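Local coordinates for alkyl hydroperoxide reductase, C subunit (Enterococcus faecalis, PDB 5Y63), which probably reduces hydrogen peroxide and organic hydroperoxides to water and alcohols as a thiol-dependent 2-Cys peroxiredoxin, protecting the cell against oxidative stress, at residues M12-C24 / F134-E146. Sequence-based numbering, arbitrary orientation.
Sequences MNLINQKLFDFEC and FIVSPEGDIKSYE
Ile142 packs against the type II turn Leu14–Gln17, its side chain crossing that of Leu14 at a slant. Its CD1 meets Leu14 CB at 3.6 Å. Leu14 CG stands beside its own backbone N (chi1 -53°), which carries CD1 on to Phe134 CE2, 4.1 Å away; Phe119 meets that ring as well. Tyr145 rises from the strand beyond the bulge at Lys143 and Ser144, and its hydroxyl accepts the Leu14 N-H at 3.1 Å along a fairly straight path (160°). Ile15 CD1 comes obliquely to the Tyr145 ring, 3.6 Å from its CE1, while the start of the segment is also tied to the second subunit, where Gly120 O accepts from Asn13 ND2 and Tyr130 packs on Ile15.

Backbone bonds continue the contact from the turn to Leu19. Asn16 N donates to Ile142 O at 2.8 Å and Ile142 N to Gln17 O. Leu19 N then reaches Gly140 O, completing the single bridge of Lys18 with Asp141. Lys18 and Asp141 run side by side in the same direction; a bend at chi2 (-94°) lays the lysine's methylenes along the carboxylate, and NZ ends in a long salt bridge to OD1 at 3.8 Å. Next to them, Lys143 NZ makes a weak bond to Asn16 OD1.

Strand 142-148 continues the sheet into the second subunit through an antiparallel ladder at Ser144–Glu146, so the contact seats the N-terminal segment beside the dimer interface of this thioredoxin-fold peroxiredoxin. The segment is bound to the hairpin of strands 128-136 and 142-148 by three main-chain bonds, the Tyr145 hydroxyl and apolar side chains packed against the turn; the polar pairs, Lys18 with Asp141 and Lys143 with Asn16, are long or weak, so they probably add less to the grip.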
loop_
_atom_site.group_PDB
_atom_site.type_symbol
_atom_site.label_atom_id
_atom_site.label_comp_id
_atom_site.label_asym_id
_atom_site.label_seq_id
_atom_site.Cartn_x
_atom_site.Cartn_y
_atom_site.Cartn_z
ATOM N N MET A 12 -25.143 -7.862 -5.788
ATOM C CA MET A 12 -25.104 -9.347 -5.602
ATOM C C MET A 12 -26.242 -10.063 -6.341
ATOM O O MET A 12 -26.682 -11.132 -5.921
ATOM C CB MET A 12 -25.151 -9.688 -4.106
ATOM C CG MET A 12 -23.824 -9.554 -3.384
ATOM S SD MET A 12 -23.965 -10.005 -1.645
ATOM C CE MET A 12 -22.243 -9.951 -1.145
ATOM N N ASN A 13 -26.716 -9.472 -7.435
ATOM C CA ASN A 13 -27.696 -10.120 -8.305
ATOM C C ASN A 13 -27.414 -9.776 -9.762
ATOM O O ASN A 13 -26.768 -8.770 -10.056
ATOM C CB ASN A 13 -29.134 -9.746 -7.920
ATOM C CG ASN A 13 -29.450 -8.281 -8.164
ATOM O OD1 ASN A 13 -30.075 -7.931 -9.165
ATOM N ND2 ASN A 13 -29.021 -7.419 -7.249
ATOM N N LEU A 14 -27.906 -10.617 -10.665
ATOM C CA LEU A 14 -27.557 -10.524 -12.076
ATOM C C LEU A 14 -28.675 -9.968 -12.953
ATOM O O LEU A 14 -28.571 -10.016 -14.176
ATOM C CB LEU A 14 -27.143 -11.903 -12.594
ATOM C CG LEU A 14 -26.044 -12.627 -11.817
ATOM C CD1 LEU A 14 -25.772 -13.983 -12.445
ATOM C CD2 LEU A 14 -24.774 -11.795 -11.767
ATOM N N ILE A 15 -29.728 -9.423 -12.348
ATOM C CA ILE A 15 -30.837 -8.880 -13.131
ATOM C C ILE A 15 -30.301 -7.728 -13.979
ATOM O O ILE A 15 -29.613 -6.847 -13.467
ATOM C CB ILE A 15 -32.015 -8.395 -12.251
ATOM C CG1 ILE A 15 -32.552 -9.528 -11.358
ATOM C CG2 ILE A 15 -33.141 -7.840 -13.113
ATOM C CD1 ILE A 15 -33.047 -10.754 -12.096
ATOM N N ASN A 16 -30.607 -7.762 -15.276
ATOM C CA ASN A 16 -30.096 -6.791 -16.251
ATOM C C ASN A 16 -28.566 -6.776 -16.371
ATOM O O ASN A 16 -27.962 -5.717 -16.542
ATOM C CB ASN A 16 -30.629 -5.381 -15.953
ATOM C CG ASN A 16 -32.143 -5.310 -15.980
ATOM O OD1 ASN A 16 -32.793 -5.986 -16.782
ATOM N ND2 ASN A 16 -32.713 -4.482 -15.111
ATOM N N GLN A 17 -27.950 -7.952 -16.285
ATOM C CA GLN A 17 -26.527 -8.102 -16.576
ATOM C C GLN A 17 -26.357 -8.855 -17.889
ATOM O O GLN A 17 -26.959 -9.909 -18.088
ATOM C CB GLN A 17 -25.809 -8.846 -15.451
ATOM C CG GLN A 17 -25.720 -8.071 -14.143
ATOM C CD GLN A 17 -24.884 -6.805 -14.254
ATOM O OE1 GLN A 17 -24.040 -6.677 -15.143
ATOM N NE2 GLN A 17 -25.117 -5.860 -13.345
ATOM N N LYS A 18 -25.533 -8.300 -18.775
ATOM C CA LYS A 18 -25.267 -8.896 -20.084
ATOM C C LYS A 18 -24.420 -10.157 -19.951
ATOM O O LYS A 18 -23.564 -10.241 -19.070
ATOM C CB LYS A 18 -24.541 -7.892 -20.988
ATOM C CG LYS A 18 -25.433 -6.801 -21.561
ATOM C CD LYS A 18 -25.955 -7.179 -22.941
ATOM C CE LYS A 18 -26.995 -6.198 -23.469
ATOM N NZ LYS A 18 -26.689 -4.766 -23.191
ATOM N N LEU A 19 -24.658 -11.131 -20.826
ATOM C CA LEU A 19 -23.799 -12.311 -20.908
ATOM C C LEU A 19 -22.393 -11.908 -21.340
ATOM O O LEU A 19 -22.222 -11.147 -22.293
ATOM C CB LEU A 19 -24.345 -13.330 -21.911
ATOM C CG LEU A 19 -25.643 -14.064 -21.580
ATOM C CD1 LEU A 19 -26.008 -14.992 -22.729
ATOM C CD2 LEU A 19 -25.527 -14.849 -20.282
ATOM N N PHE A 20 -21.395 -12.417 -20.627
ATOM C CA PHE A 20 -19.995 -12.268 -21.027
ATOM C C PHE A 20 -19.681 -13.017 -22.329
ATOM O O PHE A 20 -20.423 -13.914 -22.741
ATOM C CB PHE A 20 -19.055 -12.716 -19.892
ATOM C CG PHE A 20 -18.903 -14.219 -19.751
ATOM C CD1 PHE A 20 -19.990 -15.033 -19.439
ATOM C CD2 PHE A 20 -17.654 -14.812 -19.888
ATOM C CE1 PHE A 20 -19.836 -16.402 -19.296
ATOM C CE2 PHE A 20 -17.496 -16.181 -19.741
ATOM C CZ PHE A 20 -18.589 -16.977 -19.446
ATOM N N ASP A 21 -18.589 -12.624 -22.979
ATOM C CA ASP A 21 -18.125 -13.301 -24.187
ATOM C C ASP A 21 -17.535 -14.652 -23.801
ATOM O O ASP A 21 -16.638 -14.729 -22.962
ATOM C CB ASP A 21 -17.080 -12.456 -24.923
ATOM C CG ASP A 21 -16.604 -13.103 -26.220
ATOM O OD1 ASP A 21 -17.307 -13.988 -26.757
ATOM O OD2 ASP A 21 -15.521 -12.719 -26.707
ATOM N N PHE A 22 -18.050 -15.714 -24.410
ATOM C CA PHE A 22 -17.592 -17.064 -24.111
ATOM C C PHE A 22 -17.789 -17.975 -25.311
ATOM O O PHE A 22 -18.569 -17.675 -26.214
ATOM C CB PHE A 22 -18.345 -17.634 -22.900
ATOM C CG PHE A 22 -19.677 -18.246 -23.241
ATOM C CD1 PHE A 22 -19.771 -19.589 -23.587
ATOM C CD2 PHE A 22 -20.837 -17.480 -23.220
ATOM C CE1 PHE A 22 -20.993 -20.155 -23.908
ATOM C CE2 PHE A 22 -22.063 -18.043 -23.542
ATOM C CZ PHE A 22 -22.139 -19.382 -23.884
ATOM N N GLU A 23 -17.073 -19.093 -25.295
ATOM C CA GLU A 23 -17.250 -20.152 -26.278
ATOM C C GLU A 23 -16.996 -21.484 -25.585
ATOM O O GLU A 23 -16.097 -21.588 -24.750
ATOM C CB GLU A 23 -16.294 -19.956 -27.459
ATOM C CG GLU A 23 -16.624 -20.822 -28.667
ATOM C CD GLU A 23 -15.903 -20.387 -29.938
ATOM O OE1 GLU A 23 -14.906 -19.631 -29.853
ATOM O OE2 GLU A 23 -16.334 -20.809 -31.035
ATOM N N CYS A 24 -17.799 -22.491 -25.913
ATOM C CA CYS A 24 -17.659 -23.808 -25.294
ATOM C C CYS A 24 -18.202 -24.925 -26.175
ATOM O O CYS A 24 -18.933 -24.682 -27.135
ATOM C CB CYS A 24 -18.378 -23.835 -23.947
ATOM S SG CYS A 24 -20.177 -23.967 -24.063
ATOM N N PHE A 134 -31.793 -19.830 -15.559
ATOM C CA PHE A 134 -31.707 -18.410 -15.902
ATOM C C PHE A 134 -32.455 -18.120 -17.199
ATOM O O PHE A 134 -32.200 -18.757 -18.218
ATOM C CB PHE A 134 -30.245 -17.992 -16.062
ATOM C CG PHE A 134 -29.440 -18.099 -14.802
ATOM C CD1 PHE A 134 -28.869 -19.309 -14.428
ATOM C CD2 PHE A 134 -29.244 -16.988 -13.991
ATOM C CE1 PHE A 134 -28.125 -19.410 -13.266
ATOM C CE2 PHE A 134 -28.500 -17.083 -12.826
ATOM C CZ PHE A 134 -27.939 -18.295 -12.462
ATOM N N ILE A 135 -33.373 -17.156 -17.154
ATOM C CA ILE A 135 -34.074 -16.689 -18.346
ATOM C C ILE A 135 -33.395 -15.417 -18.833
ATOM O O ILE A 135 -33.311 -14.431 -18.100
ATOM C CB ILE A 135 -35.563 -16.412 -18.059
ATOM C CG1 ILE A 135 -36.264 -17.710 -17.645
ATOM C CG2 ILE A 135 -36.241 -15.808 -19.286
ATOM C CD1 ILE A 135 -37.679 -17.525 -17.148
ATOM N N VAL A 136 -32.917 -15.448 -20.075
ATOM C CA VAL A 136 -32.141 -14.350 -20.642
ATOM C C VAL A 136 -32.816 -13.846 -21.915
ATOM O O VAL A 136 -33.249 -14.642 -22.748
ATOM C CB VAL A 136 -30.698 -14.803 -20.953
ATOM C CG1 VAL A 136 -29.839 -13.641 -21.433
ATOM C CG2 VAL A 136 -30.072 -15.447 -19.724
ATOM N N SER A 137 -32.893 -12.524 -22.057
ATOM C CA SER A 137 -33.531 -11.891 -23.213
ATOM C C SER A 137 -32.661 -12.029 -24.466
ATOM O O SER A 137 -31.491 -12.390 -24.365
ATOM C CB SER A 137 -33.805 -10.413 -22.921
ATOM O OG SER A 137 -32.618 -9.643 -23.008
ATOM N N PRO A 138 -33.226 -11.734 -25.654
ATOM C CA PRO A 138 -32.458 -11.812 -26.904
ATOM C C PRO A 138 -31.265 -10.858 -26.985
ATOM O O PRO A 138 -30.327 -11.121 -27.734
ATOM C CB PRO A 138 -33.491 -11.448 -27.976
ATOM C CG PRO A 138 -34.805 -11.756 -27.360
ATOM C CD PRO A 138 -34.640 -11.407 -25.916
ATOM N N GLU A 139 -31.309 -9.766 -26.224
ATOM C CA GLU A 139 -30.198 -8.818 -26.155
ATOM C C GLU A 139 -29.113 -9.266 -25.167
ATOM O O GLU A 139 -28.082 -8.610 -25.040
ATOM C CB GLU A 139 -30.717 -7.423 -25.788
ATOM C CG GLU A 139 -29.795 -6.287 -26.218
ATOM C CD GLU A 139 -30.483 -4.929 -26.275
ATOM O OE1 GLU A 139 -31.702 -4.873 -26.554
ATOM O OE2 GLU A 139 -29.794 -3.907 -26.053
ATOM N N GLY A 140 -29.346 -10.377 -24.471
ATOM C CA GLY A 140 -28.345 -10.983 -23.592
ATOM C C GLY A 140 -28.486 -10.628 -22.121
ATOM O O GLY A 140 -27.604 -10.945 -21.320
ATOM N N ASP A 141 -29.599 -9.987 -21.763
ATOM C CA ASP A 141 -29.834 -9.533 -20.397
ATOM C C ASP A 141 -30.520 -10.614 -19.571
ATOM O O ASP A 141 -31.485 -11.225 -20.023
ATOM C CB ASP A 141 -30.710 -8.279 -20.398
ATOM C CG ASP A 141 -30.070 -7.116 -21.125
ATOM O OD1 ASP A 141 -28.856 -6.886 -20.940
ATOM O OD2 ASP A 141 -30.788 -6.421 -21.875
ATOM N N ILE A 142 -30.023 -10.835 -18.357
ATOM C CA ILE A 142 -30.628 -11.791 -17.434
ATOM C C ILE A 142 -31.866 -11.154 -16.815
ATOM O O ILE A 142 -31.781 -10.083 -16.212
ATOM C CB ILE A 142 -29.640 -12.207 -16.329
ATOM C CG1 ILE A 142 -28.435 -12.929 -16.943
ATOM C CG2 ILE A 142 -30.326 -13.099 -15.299
ATOM C CD1 ILE A 142 -27.210 -12.949 -16.054
ATOM N N LYS A 143 -33.011 -11.819 -16.968
ATOM C CA LYS A 143 -34.307 -11.256 -16.576
ATOM C C LYS A 143 -34.891 -11.875 -15.311
ATOM O O LYS A 143 -35.523 -11.187 -14.514
ATOM C CB LYS A 143 -35.306 -11.394 -17.730
ATOM C CG LYS A 143 -34.922 -10.612 -18.975
ATOM C CD LYS A 143 -34.828 -9.118 -18.700
ATOM C CE LYS A 143 -34.573 -8.330 -19.974
ATOM N NZ LYS A 143 -34.336 -6.886 -19.695
ATOM N N SER A 144 -34.716 -13.178 -15.139
ATOM C CA SER A 144 -35.135 -13.832 -13.908
ATOM C C SER A 144 -34.404 -15.147 -13.776
ATOM O O SER A 144 -34.032 -15.763 -14.777
ATOM C CB SER A 144 -36.650 -14.065 -13.884
ATOM O OG SER A 144 -36.996 -15.309 -14.463
ATOM N N TYR A 145 -34.194 -15.576 -12.540
ATOM C CA TYR A 145 -33.478 -16.813 -12.309
ATOM C C TYR A 145 -33.773 -17.442 -10.957
ATOM O O TYR A 145 -34.411 -16.838 -10.092
ATOM C CB TYR A 145 -31.976 -16.601 -12.506
ATOM C CG TYR A 145 -31.324 -15.579 -11.607
ATOM C CD1 TYR A 145 -31.352 -14.223 -11.922
ATOM C CD2 TYR A 145 -30.637 -15.974 -10.464
ATOM C CE1 TYR A 145 -30.733 -13.288 -11.107
ATOM C CE2 TYR A 145 -30.016 -15.047 -9.646
ATOM C CZ TYR A 145 -30.065 -13.708 -9.974
ATOM O OH TYR A 145 -29.448 -12.790 -9.165
ATOM N N GLU A 146 -33.297 -18.672 -10.807
ATOM C CA GLU A 146 -33.642 -19.526 -9.693
ATOM C C GLU A 146 -32.422 -20.354 -9.312
ATOM O O GLU A 146 -31.766 -20.905 -10.188
ATOM C CB GLU A 146 -34.775 -20.439 -10.142
ATOM C CG GLU A 146 -35.239 -21.451 -9.115
ATOM C CD GLU A 146 -36.166 -22.493 -9.708
ATOM O OE1 GLU A 146 -36.689 -22.276 -10.825
ATOM O OE2 GLU A 146 -36.373 -23.531 -9.046
#